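PDB 4KV7: probable leucine/isoleucine/valine-binding protein from Rhodopirellula baltica, which probably binds leucine, isoleucine, valine or a related small ligand, as the periplasmic solute-binding component of a transport system. Local coordinates for residues N52-K57 against A316-K321; L64-G67 against R72-P75; D166-D171 against V248-A253. The protein carries 1 engineered substitution. One frame throughout, in Å; residues are numbered along the deposited sequence. Where two conformers were deposited one is given.

Contact 1: N52-K57 against A316-K321; sequences NHLPSK and AVTSIK
Leu-54 lays one branch across two neighbouring residues of the last helical turn of 301-319. Its CD2 methyl lies 3.9 Å from CG1 of Val-317 and 3.4 Å from OG1 of Thr-318. The other methyl, CD1, stands slightly farther back, 4.2 Å from the same CG1 of Val-317. The leucine and valine side chains cross at about a right angle, and one valine branch meets both leucine methyls. That branch is placed by the first torsion of Val-317, which holds CG1 opposite the backbone N (chi1 173°). This is the tight part. Val-317 is buried, and its side chain also touches Leu-18 of strand 16-24 and Ile-324. Leu-54 was modelled in two conformers, so the details apply to one of them.

The other side is loose. Thr-318 is exposed, and its OG1 is satisfied by a hydrogen bond to Val-314 O one turn back in its own helix. Its contact with the Leu-54 methyl is van der Waals only. The carbonyl O of His-53 is 3.8 Å from Thr-318 OG1, too far for a hydrogen bond. The imidazole of His-53 leads away from the helix. No hydrogen bond joins the two segments, and the buried surface is small.

Two turns shape the 52-57 side. Asn-52, with positive phi, is the C-prime residue of a Schellman motif that ends helix 31-50. A type II beta turn then runs from Leu-54 to Lys-57, with Lys-57 N bonded to Leu-54 O at 3.1 Å. It leads into strand 57-65, where Lys-57 NZ is bonded to Gln-16 OE1. Such a helix-turn-strand connection, here packed against a helix from late in the chain, belongs to the alpha/beta lobe of a periplasmic binding protein.

Contact 2: L64-G67 against R72-P75; sequences LDDG and RTAP
Arg-72 reaches from its helix over the backbone of Asp-66 and Gly-67 to the carboxylate of Asp-65. The chain bends at chi3 (66°), which lays one guanidinium face on the peptide, with Asp-66 C 3.6 Å from its plane. At the far end NH2 forms a salt bridge with Asp-65 OD2 at 3.2 Å. The hydrogen bond in it is weak, because the N-H points poorly at the oxygen. The carboxylate and guanidinium planes are 65° apart, so they do not pair side by side. Asp-65 OD2 is also bonded to Ser-27 OG. Its OD1 takes Gly-67 N at 2.9 Å, closing an Asx turn, and also Leu-26 N.

Asp-66 holds CG between its own backbone N and carbonyl carbon (chi1 61°). From there OD2 meets Thr-73 OG1 at 2.8 Å, from well above the carboxylate plane. Thr-73 OG1 also has Glu-69 O as a partner. Ser-23 OG binds the same OD2, and Tyr-68 N binds OD1.

Both aspartates are thus gripped by several donors. This would favour their charged forms. The arginine adds a salt bridge and a flat lid over the Asp-66 to Gly-67 peptide, just past the strand, while the threonine ties helix to loop.

Contact 3: D166-D171 against V248-A253; sequences DSYGDD and VSFVGA
Tyr-168 points from the first turn of helix 167-183 into the loop that follows strand 244-247. This is a strand-end loop of the alpha/beta lobe built on the seven-stranded sheet, in a type I periplasmic binding protein fold. The phenol does most of the touching. Its OH lies 3.3 Å from CB of Phe-250 and also 3.3 Å from CG2 of Val-248. The valine methyl comes in at the edge of the tyrosine ring, near its plane. Phe-250 meets the ring obliquely, with planes at 54° and centroids 4.7 Å apart. Carbon CZ of Tyr-168 is closest to CD1 of Phe-250, at 3.5 Å.

Tyr-168 is buried, and its hydroxyl is hydrogen-bonded to Gly-224 O outside both segments. A phenylalanine here would probably leave that carbonyl without its mate and open a gap between Val-248 and Phe-250.

Much of the next shell is aromatic. Tyr-138 meets the ring of Tyr-168, while Phe-116 and Tyr-68 meet that of Phe-250. A bound formate, probably from the crystallisation liquor, sits about 3 Å from the Tyr-168 side chain. That is consistent with a ligand pocket at this place.

Torsions and a cap position the tyrosine. Its CG is turned away from the backbone N (chi1 164°), which sends the ring out from the helix toward the loop. The loop winds through helical backbone angles at 249-251, and Gly-252 takes the N-cap position right before helix 253-260. At the start of helix 167-183, Asp-166 is the N-cap, and its OD2 forms a salt bridge with Arg-198. The other oxygen, Asp-166 OD1, takes two weak capping bonds, from Tyr-168 N at 2.9 Å and from Gly-169 N at 3.3 Å.

How the contacts relate
Contact 1 lies at the periphery, its centre about 26 Å from the chain centre, whereas contacts 2 and 3 are buried and contact 3 is the most central. Contacts 1 and 2 share strand 57-65: one sits at its start, the other at its end. Contact 3 belongs to the seven-stranded sheet. Its centre is about 19 Å from that of contact 2, and they do not touch. Tyr-68, bonded to Asp-66 in contact 2, also meets Phe-250 of contact 3. Chemistry follows place. The outer contact is apolar and sparse, contact 2 is held by charges and hydrogen bonds, and contact 3 is aromatic around the hydroxyl of one buried tyrosine.

Contact 1: N52-K57 against A316-K321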
ATOM      1  N   ASN A  52      12.775  15.476 -19.289  1.00 20.91           N
ATOM      2  CA  ASN A  52      12.430  15.160 -20.675  1.00 22.92           C
ATOM      3  C   ASN A  52      12.443  13.659 -20.953  1.00 21.09           C
ATOM      4  O   ASN A  52      12.919  13.213 -21.991  1.00 22.50           O
ATOM      5  CB  ASN A  52      13.350  15.897 -21.658  1.00 26.31           C
ATOM      6  CG  ASN A  52      12.758  15.989 -23.052  1.00 26.10           C
ATOM      7  OD1 ASN A  52      11.543  16.092 -23.214  1.00 26.60           O
ATOM      8  ND2 ASN A  52      13.614  15.950 -24.065  1.00 30.47           N
ATOM      9  N   HIS A  53      11.912  12.884 -20.015  1.00 20.78           N
ATOM     10  CA  HIS A  53      11.887  11.435 -20.161  1.00 22.69           C
ATOM     11  C   HIS A  53      10.914  10.986 -21.244  1.00 21.11           C
ATOM     12  O   HIS A  53      11.098   9.929 -21.847  1.00 22.71           O
ATOM     13  CB  HIS A  53      11.567  10.761 -18.827  1.00 22.42           C
ATOM     14  CG  HIS A  53      12.700  10.794 -17.849  1.00 21.43           C
ATOM     15  ND1 HIS A  53      12.546  10.469 -16.519  1.00 24.82           N
ATOM     16  CD2 HIS A  53      14.005  11.114 -18.012  1.00 26.40           C
ATOM     17  CE1 HIS A  53      13.710  10.587 -15.904  1.00 25.92           C
ATOM     18  NE2 HIS A  53      14.612  10.974 -16.788  1.00 29.80           N
ATOM     19  N   LEU A  54       9.879  11.792 -21.481  1.00 19.67           N
ATOM     20  CA  LEU A  54       8.895  11.499 -22.518  0.79 20.72           C
ATOM     21  C   LEU A  54       8.731  12.705 -23.431  1.00 20.97           C
ATOM     22  O   LEU A  54       7.769  13.459 -23.295  1.00 21.67           O
ATOM     23  CB  LEU A  54       7.549  11.129 -21.890  0.79 20.99           C
ATOM     24  CG  LEU A  54       7.530   9.881 -21.003  0.79 20.01           C
ATOM     25  CD1 LEU A  54       6.206   9.768 -20.266  0.79 20.63           C
ATOM     26  CD2 LEU A  54       7.792   8.624 -21.814  0.79 25.10           C
ATOM     27  N   PRO A  55       9.677  12.894 -24.360  1.00 23.49           N
ATOM     28  CA  PRO A  55       9.625  14.061 -25.244  1.00 24.23           C
ATOM     29  C   PRO A  55       8.295  14.136 -25.993  1.00 26.24           C
ATOM     30  O   PRO A  55       7.782  13.106 -26.430  1.00 24.98           O
ATOM     31  CB  PRO A  55      10.788  13.817 -26.216  1.00 24.03           C
ATOM     32  CG  PRO A  55      11.716  12.906 -25.476  1.00 29.73           C
ATOM     33  CD  PRO A  55      10.822  12.018 -24.669  1.00 27.49           C
ATOM     34  N   SER A  56       7.739  15.339 -26.089  1.00 24.85           N
ATOM     35  CA  SER A  56       6.474  15.579 -26.784  0.59 27.97           C
ATOM     36  C   SER A  56       5.288  14.795 -26.221  1.00 26.54           C
ATOM     37  O   SER A  56       4.331  14.498 -26.944  1.00 26.07           O
ATOM     38  CB  SER A  56       6.620  15.331 -28.287  0.59 30.41           C
ATOM     39  OG  SER A  56       7.594  16.196 -28.837  0.59 28.61           O
ATOM     40  N   LYS A  57       5.355  14.469 -24.932  1.00 22.13           N
ATOM     41  CA  LYS A  57       4.234  13.855 -24.222  1.00 21.28           C
ATOM     42  C   LYS A  57       3.925  14.707 -23.009  1.00 22.93           C
ATOM     43  O   LYS A  57       4.834  15.246 -22.374  1.00 23.43           O
ATOM     44  CB  LYS A  57       4.566  12.433 -23.754  1.00 22.13           C
ATOM     45  CG  LYS A  57       4.946  11.467 -24.861  1.00 27.52           C
ATOM     46  CD  LYS A  57       3.859  11.326 -25.913  1.00 26.67           C
ATOM     47  CE  LYS A  57       4.293  10.341 -26.994  1.00 31.92           C
ATOM     48  NZ  LYS A  57       3.400  10.349 -28.185  1.00 33.38           N
ATOM     49  N   ALA A 316       7.824   1.937 -18.449  1.00 12.60           N
ATOM     50  CA  ALA A 316       7.051   1.161 -19.414  1.00 14.48           C
ATOM     51  C   ALA A 316       6.632   2.014 -20.611  1.00 13.77           C
ATOM     52  O   ALA A 316       6.774   1.596 -21.759  1.00 14.86           O
ATOM     53  CB  ALA A 316       5.829   0.530 -18.748  1.00 14.22           C
ATOM     54  N   VAL A 317       6.116   3.209 -20.353  1.00 13.26           N
ATOM     55  CA  VAL A 317       5.670   4.071 -21.447  1.00 15.19           C
ATOM     56  C   VAL A 317       6.826   4.432 -22.389  1.00 15.75           C
ATOM     57  O   VAL A 317       6.657   4.438 -23.611  1.00 16.12           O
ATOM     58  CB  VAL A 317       4.954   5.333 -20.921  1.00 14.87           C
ATOM     59  CG1 VAL A 317       4.662   6.301 -22.057  1.00 18.35           C
ATOM     60  CG2 VAL A 317       3.666   4.942 -20.205  1.00 16.73           C
ATOM     61  N   THR A 318       8.008   4.681 -21.827  1.00 15.06           N
ATOM     62  CA  THR A 318       9.190   5.035 -22.618  1.00 18.26           C
ATOM     63  C   THR A 318       9.542   3.952 -23.637  1.00 17.48           C
ATOM     64  O   THR A 318      10.065   4.238 -24.720  1.00 18.31           O
ATOM     65  CB  THR A 318      10.419   5.286 -21.703  1.00 19.50           C
ATOM     66  OG1 THR A 318      10.144   6.379 -20.820  1.00 24.68           O
ATOM     67  CG2 THR A 318      11.661   5.615 -22.514  1.00 24.82           C
ATOM     68  N   SER A 319       9.237   2.706 -23.293  1.00 16.83           N
ATOM     69  CA  SER A 319       9.592   1.568 -24.130  1.00 17.30           C
ATOM     70  C   SER A 319       8.663   1.372 -25.317  1.00 17.65           C
ATOM     71  O   SER A 319       8.979   0.615 -26.231  1.00 20.26           O
ATOM     72  CB  SER A 319       9.610   0.283 -23.302  1.00 19.46           C
ATOM     73  OG  SER A 319       8.298  -0.180 -23.039  1.00 17.73           O
ATOM     74  N   ILE A 320       7.515   2.036 -25.304  1.00 16.25           N
ATOM     75  CA  ILE A 320       6.517   1.798 -26.334  1.00 16.31           C
ATOM     76  C   ILE A 320       6.954   2.387 -27.660  1.00 19.14           C
ATOM     77  O   ILE A 320       7.375   3.540 -27.729  1.00 20.04           O
ATOM     78  CB  ILE A 320       5.141   2.383 -25.941  1.00 14.98           C
ATOM     79  CG1 ILE A 320       4.583   1.649 -24.722  1.00 15.97           C
ATOM     80  CG2 ILE A 320       4.155   2.274 -27.103  1.00 19.00           C
ATOM     81  CD1 ILE A 320       3.318   2.260 -24.157  1.00 15.86           C
ATOM     82  N   LYS A 321       6.853   1.577 -28.708  1.00 19.24           N
ATOM     83  CA  LYS A 321       7.034   2.053 -30.068  1.00 23.44           C
ATOM     84  C   LYS A 321       5.678   2.046 -30.746  1.00 24.58           C
ATOM     85  O   LYS A 321       5.051   0.996 -30.880  1.00 35.82           O
ATOM     86  CB  LYS A 321       7.994   1.155 -30.842  1.00 26.01           C
ATOM     87  CG  LYS A 321       9.326   0.924 -30.157  1.00 20.44           C
ATOM     88  CD  LYS A 321      10.254   0.162 -31.092  1.00 25.75           C
ATOM     89  CE  LYS A 321      11.618  -0.083 -30.468  1.00 30.67           C
ATOM     90  NZ  LYS A 321      12.371   1.186 -30.248  1.00 27.64           N
TER

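Contact 2: L64-G67 against R72-P75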
ATOM      1  N   LEU A  64      -9.830  11.228  -8.675  1.00 11.50           N
ATOM      2  CA  LEU A  64     -11.169  11.406  -8.139  1.00 11.41           C
ATOM      3  C   LEU A  64     -11.211  10.835  -6.726  1.00 10.43           C
ATOM      4  O   LEU A  64     -10.627   9.787  -6.455  1.00 12.34           O
ATOM      5  CB  LEU A  64     -12.184  10.691  -9.028  1.00 13.72           C
ATOM      6  CG  LEU A  64     -12.161  11.091 -10.510  1.00 13.32           C
ATOM      7  CD1 LEU A  64     -13.248  10.371 -11.297  1.00 15.06           C
ATOM      8  CD2 LEU A  64     -12.277  12.601 -10.693  1.00 16.88           C
ATOM      9  N   ASP A  65     -11.906  11.532  -5.836  1.00 10.68           N
ATOM     10  CA  ASP A  65     -12.040  11.135  -4.443  1.00 11.11           C
ATOM     11  C   ASP A  65     -13.148  10.104  -4.286  1.00 10.61           C
ATOM     12  O   ASP A  65     -14.268  10.317  -4.738  1.00 11.86           O
ATOM     13  CB  ASP A  65     -12.378  12.381  -3.620  1.00 12.42           C
ATOM     14  CG  ASP A  65     -12.400  12.138  -2.113  1.00 11.71           C
ATOM     15  OD1 ASP A  65     -11.879  11.121  -1.615  1.00 10.54           O
ATOM     16  OD2 ASP A  65     -12.939  13.034  -1.420  1.00 13.85           O
ATOM     17  N   ASP A  66     -12.835   8.986  -3.641  1.00 10.29           N
ATOM     18  CA  ASP A  66     -13.873   8.047  -3.204  1.00 10.24           C
ATOM     19  C   ASP A  66     -13.965   7.874  -1.694  1.00  9.98           C
ATOM     20  O   ASP A  66     -14.771   7.082  -1.219  1.00 11.11           O
ATOM     21  CB  ASP A  66     -13.806   6.684  -3.918  1.00 10.45           C
ATOM     22  CG  ASP A  66     -12.510   5.934  -3.682  1.00 10.61           C
ATOM     23  OD1 ASP A  66     -11.821   6.161  -2.660  1.00 10.50           O
ATOM     24  OD2 ASP A  66     -12.197   5.074  -4.539  1.00 10.53           O
ATOM     25  N   GLY A  67     -13.150   8.615  -0.948  1.00 10.04           N
ATOM     26  CA  GLY A  67     -13.198   8.547   0.504  1.00  9.86           C
ATOM     27  C   GLY A  67     -12.954   7.158   1.078  1.00  9.90           C
ATOM     28  O   GLY A  67     -13.353   6.902   2.217  1.00 10.62           O
ATOM     29  N   ARG A  72     -18.499   5.011  -3.789  1.00 13.27           N
ATOM     30  CA  ARG A  72     -17.999   6.121  -4.583  1.00 12.66           C
ATOM     31  C   ARG A  72     -17.001   5.677  -5.639  1.00 11.66           C
ATOM     32  O   ARG A  72     -16.879   6.313  -6.686  1.00 12.91           O
ATOM     33  CB  ARG A  72     -17.409   7.207  -3.683  1.00 13.18           C
ATOM     34  CG  ARG A  72     -18.467   7.855  -2.803  1.00 14.22           C
ATOM     35  CD  ARG A  72     -17.869   8.627  -1.647  1.00 16.46           C
ATOM     36  NE  ARG A  72     -17.099   9.783  -2.093  1.00 16.94           N
ATOM     37  CZ  ARG A  72     -16.428  10.587  -1.273  1.00 18.84           C
ATOM     38  NH1 ARG A  72     -16.414  10.346   0.034  1.00 17.19           N
ATOM     39  NH2 ARG A  72     -15.759  11.619  -1.759  1.00 21.89           N
ATOM     40  N   THR A  73     -16.296   4.578  -5.372  1.00 11.98           N
ATOM     41  CA  THR A  73     -15.345   4.036  -6.330  1.00 11.04           C
ATOM     42  C   THR A  73     -16.013   3.687  -7.649  1.00 11.68           C
ATOM     43  O   THR A  73     -15.474   3.978  -8.708  1.00 12.57           O
ATOM     44  CB  THR A  73     -14.662   2.775  -5.781  1.00 11.53           C
ATOM     45  OG1 THR A  73     -14.102   3.052  -4.492  1.00 11.48           O
ATOM     46  CG2 THR A  73     -13.552   2.292  -6.719  1.00 12.17           C
ATOM     47  N   ALA A  74     -17.182   3.061  -7.596  1.00 12.17           N
ATOM     48  CA  ALA A  74     -17.830   2.607  -8.820  1.00 13.84           C
ATOM     49  C   ALA A  74     -18.123   3.743  -9.812  1.00 14.50           C
ATOM     50  O   ALA A  74     -17.670   3.674 -10.957  1.00 14.31           O
ATOM     51  CB  ALA A  74     -19.080   1.770  -8.511  1.00 16.39           C
ATOM     52  N   PRO A  75     -18.854   4.797  -9.394  1.00 14.16           N
ATOM     53  CA  PRO A  75     -19.082   5.848 -10.396  1.00 14.84           C
ATOM     54  C   PRO A  75     -17.787   6.547 -10.828  1.00 14.23           C
ATOM     55  O   PRO A  75     -17.682   6.949 -11.985  1.00 14.17           O
ATOM     56  CB  PRO A  75     -20.038   6.825  -9.689  1.00 15.96           C
ATOM     57  CG  PRO A  75     -19.909   6.519  -8.232  1.00 17.38           C
ATOM     58  CD  PRO A  75     -19.577   5.064  -8.137  1.00 15.85           C
TER

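Contact 3: D166-D171 against V248-A253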
ATOM      1  N   ASP A 166     -14.067  -6.141   6.938  1.00 10.39           N
ATOM      2  CA  ASP A 166     -14.390  -6.146   5.517  1.00  9.49           C
ATOM      3  C   ASP A 166     -13.343  -6.969   4.787  1.00  9.95           C
ATOM      4  O   ASP A 166     -12.554  -7.686   5.422  1.00  9.88           O
ATOM      5  CB  ASP A 166     -14.499  -4.716   4.937  1.00 10.49           C
ATOM      6  CG  ASP A 166     -13.195  -3.936   4.994  1.00  9.74           C
ATOM      7  OD1 ASP A 166     -12.131  -4.528   5.276  1.00 10.01           O
ATOM      8  OD2 ASP A 166     -13.235  -2.711   4.718  1.00 11.15           O
ATOM      9  N   SER A 167     -13.323  -6.863   3.463  1.00  9.05           N
ATOM     10  CA  SER A 167     -12.407  -7.676   2.671  1.00  9.25           C
ATOM     11  C   SER A 167     -10.927  -7.371   2.919  1.00  8.68           C
ATOM     12  O   SER A 167     -10.071  -8.237   2.696  1.00  9.53           O
ATOM     13  CB  SER A 167     -12.720  -7.536   1.189  1.00 10.89           C
ATOM     14  OG  SER A 167     -12.718  -6.172   0.800  1.00 10.78           O
ATOM     15  N   TYR A 168     -10.596  -6.163   3.368  1.00  8.85           N
ATOM     16  CA  TYR A 168      -9.218  -5.832   3.722  1.00  8.21           C
ATOM     17  C   TYR A 168      -8.797  -6.611   4.958  1.00  7.95           C
ATOM     18  O   TYR A 168      -7.795  -7.346   4.951  1.00  8.39           O
ATOM     19  CB  TYR A 168      -9.083  -4.320   3.954  1.00  7.96           C
ATOM     20  CG  TYR A 168      -7.839  -3.860   4.670  1.00  7.63           C
ATOM     21  CD1 TYR A 168      -6.591  -4.441   4.429  1.00  8.48           C
ATOM     22  CD2 TYR A 168      -7.902  -2.795   5.565  1.00  8.49           C
ATOM     23  CE1 TYR A 168      -5.467  -3.975   5.053  1.00  7.84           C
ATOM     24  CE2 TYR A 168      -6.780  -2.326   6.210  1.00  7.81           C
ATOM     25  CZ  TYR A 168      -5.560  -2.934   5.966  1.00  8.09           C
ATOM     26  OH  TYR A 168      -4.424  -2.484   6.605  1.00  8.30           O
ATOM     27  N   GLY A 169      -9.554  -6.450   6.034  1.00  8.18           N
ATOM     28  CA  GLY A 169      -9.220  -7.132   7.263  1.00  9.76           C
ATOM     29  C   GLY A 169      -9.259  -8.634   7.096  1.00  8.29           C
ATOM     30  O   GLY A 169      -8.394  -9.342   7.630  1.00  9.47           O
ATOM     31  N   ASP A 170     -10.250  -9.135   6.368  1.00  9.22           N
ATOM     32  CA  ASP A 170     -10.325 -10.561   6.068  1.00 10.21           C
ATOM     33  C   ASP A 170      -9.027 -11.047   5.427  1.00  9.29           C
ATOM     34  O   ASP A 170      -8.489 -12.090   5.804  1.00 10.27           O
ATOM     35  CB  ASP A 170     -11.465 -10.870   5.090  1.00 10.79           C
ATOM     36  CG  ASP A 170     -12.853 -10.748   5.701  1.00 10.83           C
ATOM     37  OD1 ASP A 170     -12.999 -10.531   6.924  1.00 11.92           O
ATOM     38  OD2 ASP A 170     -13.814 -10.885   4.913  1.00 13.51           O
ATOM     39  N   ASP A 171      -8.535 -10.309   4.437  1.00  9.27           N
ATOM     40  CA  ASP A 171      -7.365 -10.754   3.697  1.00  9.38           C
ATOM     41  C   ASP A 171      -6.118 -10.818   4.578  1.00  8.48           C
ATOM     42  O   ASP A 171      -5.356 -11.787   4.519  1.00  8.87           O
ATOM     43  CB  ASP A 171      -7.132  -9.867   2.479  1.00 10.43           C
ATOM     44  CG  ASP A 171      -6.214 -10.518   1.472  1.00 12.67           C
ATOM     45  OD1 ASP A 171      -6.693 -11.411   0.753  1.00 17.80           O
ATOM     46  OD2 ASP A 171      -5.033 -10.149   1.415  1.00 14.29           O
ATOM     47  N   VAL A 248       0.545  -3.544   9.465  1.00  8.02           N
ATOM     48  CA  VAL A 248       0.849  -3.793   8.057  1.00  8.16           C
ATOM     49  C   VAL A 248       1.052  -2.471   7.330  1.00  7.78           C
ATOM     50  O   VAL A 248       0.723  -1.383   7.844  1.00  8.38           O
ATOM     51  CB  VAL A 248      -0.214  -4.660   7.340  1.00  8.83           C
ATOM     52  CG1 VAL A 248      -0.335  -6.030   8.013  1.00 10.36           C
ATOM     53  CG2 VAL A 248      -1.555  -3.958   7.267  1.00  9.55           C
ATOM     54  N   SER A 249       1.560  -2.565   6.109  1.00  8.67           N
ATOM     55  CA  SER A 249       1.899  -1.403   5.299  1.00  8.26           C
ATOM     56  C   SER A 249       0.770  -0.384   5.170  1.00  8.33           C
ATOM     57  O   SER A 249       0.994   0.832   5.263  1.00  9.04           O
ATOM     58  CB  SER A 249       2.306  -1.889   3.909  1.00  8.68           C
ATOM     59  OG  SER A 249       1.248  -2.635   3.343  1.00  8.89           O
ATOM     60  N   PHE A 250      -0.431  -0.884   4.928  1.00  7.91           N
ATOM     61  CA  PHE A 250      -1.589  -0.069   4.603  1.00  7.93           C
ATOM     62  C   PHE A 250      -2.020   0.822   5.765  1.00  8.28           C
ATOM     63  O   PHE A 250      -2.693   1.819   5.538  1.00  8.91           O
ATOM     64  CB  PHE A 250      -2.748  -0.993   4.195  1.00  8.16           C
ATOM     65  CG  PHE A 250      -3.942  -0.283   3.606  1.00  8.04           C
ATOM     66  CD1 PHE A 250      -4.971   0.192   4.412  1.00  8.28           C
ATOM     67  CD2 PHE A 250      -4.050  -0.120   2.230  1.00  8.19           C
ATOM     68  CE1 PHE A 250      -6.062   0.831   3.866  1.00  8.55           C
ATOM     69  CE2 PHE A 250      -5.133   0.535   1.681  1.00  8.19           C
ATOM     70  CZ  PHE A 250      -6.149   1.014   2.505  1.00  9.23           C
ATOM     71  N   VAL A 251      -1.660   0.471   7.001  1.00  8.38           N
ATOM     72  CA  VAL A 251      -2.036   1.292   8.150  1.00  8.22           C
ATOM     73  C   VAL A 251      -1.600   2.737   7.956  1.00  8.18           C
ATOM     74  O   VAL A 251      -2.338   3.659   8.292  1.00  9.38           O
ATOM     75  CB  VAL A 251      -1.438   0.721   9.457  1.00  9.12           C
ATOM     76  CG1 VAL A 251      -1.684   1.659  10.634  1.00 10.57           C
ATOM     77  CG2 VAL A 251      -2.016  -0.653   9.741  1.00  9.66           C
ATOM     78  N   GLY A 252      -0.402   2.926   7.412  1.00  8.91           N
ATOM     79  CA  GLY A 252       0.187   4.247   7.263  1.00  9.92           C
ATOM     80  C   GLY A 252       1.028   4.581   8.476  1.00  9.47           C
ATOM     81  O   GLY A 252       0.561   5.246   9.406  1.00 10.48           O
ATOM     82  N   ALA A 253       2.261   4.081   8.489  1.00  9.81           N
ATOM     83  CA  ALA A 253       3.112   4.172   9.674  1.00 10.40           C
ATOM     84  C   ALA A 253       3.464   5.606  10.017  1.00 10.35           C
ATOM     85  O   ALA A 253       3.625   5.940  11.184  1.00 11.97           O
ATOM     86  CB  ALA A 253       4.375   3.340   9.487  1.00 10.58           C
TER